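Local coordinates for protein packaging enzyme P4 (Pseudomonas phage phi13, PDB 4BLP) that probably hydrolyses NTP as a hexameric RecA-like helicase motor that packages RNA into the viral procapsid, at residues 66-71 with 240-245. Sequence-based numbering, arbitrary orientation.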
loop_
_atom_site.group_PDB
_atom_site.type_symbol
_atom_site.label_atom_id
_atom_site.label_comp_id
_atom_site.label_asym_id
_atom_site.label_seq_id
_atom_site.Cartn_x
_atom_site.Cartn_y
_atom_site.Cartn_z
ATOM N N ILE D 66 22.251 -21.391 8.713
ATOM C CA ILE D 66 21.398 -21.523 7.530
ATOM C C ILE D 66 20.456 -20.321 7.536
ATOM O O ILE D 66 19.628 -20.210 8.437
ATOM C CB ILE D 66 20.601 -22.837 7.447
ATOM C CG1 ILE D 66 21.529 -24.076 7.515
ATOM C CG2 ILE D 66 19.739 -22.861 6.137
ATOM C CD1 ILE D 66 20.739 -25.376 7.819
ATOM N N LEU D 67 20.546 -19.479 6.517
ATOM C CA LEU D 67 19.642 -18.339 6.370
ATOM C C LEU D 67 18.405 -18.779 5.586
ATOM O O LEU D 67 18.530 -19.447 4.551
ATOM C CB LEU D 67 20.365 -17.217 5.589
ATOM C CG LEU D 67 19.541 -15.956 5.267
ATOM C CD1 LEU D 67 19.244 -15.147 6.577
ATOM C CD2 LEU D 67 20.311 -15.071 4.253
ATOM N N PHE D 68 17.216 -18.413 6.062
ATOM C CA PHE D 68 15.968 -18.691 5.353
ATOM C C PHE D 68 14.984 -17.576 5.680
ATOM O O PHE D 68 15.349 -16.591 6.340
ATOM C CB PHE D 68 15.418 -20.090 5.711
ATOM C CG PHE D 68 15.025 -20.326 7.163
ATOM C CD1 PHE D 68 15.998 -20.522 8.147
ATOM C CD2 PHE D 68 13.686 -20.438 7.527
ATOM C CE1 PHE D 68 15.631 -20.808 9.480
ATOM C CE2 PHE D 68 13.325 -20.737 8.845
ATOM C CZ PHE D 68 14.296 -20.882 9.820
ATOM N N ALA D 69 13.743 -17.700 5.198
ATOM C CA ALA D 69 12.785 -16.642 5.466
ATOM C C ALA D 69 11.400 -17.190 5.591
ATOM O O ALA D 69 11.069 -18.178 4.927
ATOM C CB ALA D 69 12.825 -15.610 4.311
ATOM N N VAL D 70 10.565 -16.512 6.386
ATOM C CA VAL D 70 9.116 -16.810 6.412
ATOM C C VAL D 70 8.453 -15.448 6.127
ATOM O O VAL D 70 8.631 -14.498 6.904
ATOM C CB VAL D 70 8.631 -17.520 7.701
ATOM C CG1 VAL D 70 9.202 -18.945 7.820
ATOM C CG2 VAL D 70 8.882 -16.723 8.944
ATOM N N GLY D 71 7.787 -15.319 4.975
ATOM C CA GLY D 71 7.296 -14.005 4.546
ATOM C C GLY D 71 8.501 -13.077 4.404
ATOM O O GLY D 71 9.555 -13.481 3.875
ATOM N N THR D 240 6.848 -24.502 3.216
ATOM C CA THR D 240 7.925 -25.287 2.536
ATOM C C THR D 240 9.269 -24.940 3.140
ATOM O O THR D 240 10.109 -25.817 3.292
ATOM C CB THR D 240 7.900 -25.039 1.013
ATOM O OG1 THR D 240 6.625 -25.514 0.547
ATOM C CG2 THR D 240 9.036 -25.780 0.279
ATOM N N SER D 241 9.494 -23.666 3.456
ATOM C CA SER D 241 10.776 -23.271 4.103
ATOM C C SER D 241 10.956 -23.978 5.442
ATOM O O SER D 241 12.026 -24.566 5.691
ATOM C CB SER D 241 10.840 -21.751 4.288
ATOM O OG SER D 241 10.885 -21.131 3.013
ATOM N N LEU D 242 9.904 -23.959 6.291
ATOM C CA LEU D 242 9.994 -24.633 7.588
ATOM C C LEU D 242 10.128 -26.125 7.395
ATOM O O LEU D 242 10.964 -26.770 8.045
ATOM C CB LEU D 242 8.730 -24.308 8.413
ATOM C CG LEU D 242 8.629 -22.838 8.811
ATOM C CD1 LEU D 242 7.264 -22.559 9.484
ATOM C CD2 LEU D 242 9.797 -22.463 9.816
ATOM N N ASN D 243 9.364 -26.676 6.448
ATOM C CA ASN D 243 9.499 -28.104 6.143
ATOM C C ASN D 243 10.954 -28.511 5.808
ATOM O O ASN D 243 11.481 -29.506 6.319
ATOM C CB ASN D 243 8.621 -28.446 4.915
ATOM C CG ASN D 243 8.650 -29.926 4.649
ATOM O OD1 ASN D 243 7.904 -30.685 5.283
ATOM N ND2 ASN D 243 9.503 -30.365 3.695
ATOM N N ASN D 244 11.598 -27.728 4.937
ATOM C CA ASN D 244 12.906 -28.091 4.431
ATOM C C ASN D 244 13.992 -27.827 5.475
ATOM O O ASN D 244 15.023 -28.494 5.434
ATOM C CB ASN D 244 13.170 -27.398 3.101
ATOM C CG ASN D 244 12.343 -28.009 1.967
ATOM O OD1 ASN D 244 11.594 -28.986 2.172
ATOM N ND2 ASN D 244 12.456 -27.464 0.749
ATOM N N ILE D 245 13.788 -26.891 6.386
ATOM C CA ILE D 245 14.765 -26.710 7.493
ATOM C C ILE D 245 14.684 -27.975 8.364
ATOM O O ILE D 245 15.711 -28.551 8.735
ATOM C CB ILE D 245 14.450 -25.422 8.331
ATOM C CG1 ILE D 245 14.852 -24.167 7.536
ATOM C CG2 ILE D 245 15.076 -25.491 9.761
ATOM C CD1 ILE D 245 16.429 -24.009 7.316
HETATM O O HOH W 1 13.258 -19.589 3.072
HETATM O O HOH W 2 9.397 -18.703 2.823
#
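Phe68 has chi1 63°, with CG lodged between the backbone N and the carbonyl carbon, and its ring stands out from the strand with one face against Ile245. In Ile245 CG1 lies anti to the carbonyl carbon (chi1 -74°), which lays CG1 and CD1 over that ring face. The contact joins the small antiparallel sheet that contains strand 65-70 to helix 233-248, a helix of the RecA-like P-loop NTPase core. The strand and helix segments run roughly antiparallel, at 147°, and their axes come within 8.5 Å. CG1 of Ile245 makes a CH-pi contact 3.7 Å from the centroid of the Phe68 ring, almost exactly on the ring normal. CD1 of Ile245 sits off centre, nearest to Phe68 CD1. Ile245 CD1 also meets Ile66 CG2, at 3.7 Å. Leu242 CD2 approaches Phe68 CE2 obliquely, and the two side chains cross at about a right angle. CG1 of Val70 packs against CG and CD2 of Leu242. Leu197 of helix 193-205 touches both Phe68 and Leu242, while Val127 touches Phe68 and Ile245. The buried apolar cluster is therefore shared by the sheet, two helices and a loop. Beside it runs a polar seam. Ser241 OG is hydrogen-bonded within its helix to Ala237 O, and two waters link it to Ala69. One water accepts from Ala69 N and hydrogen-bonds to Ser241 OG at 2.8 Å. The other water bonds to Ser241 OG and donates to Ala69 O at 2.7 Å.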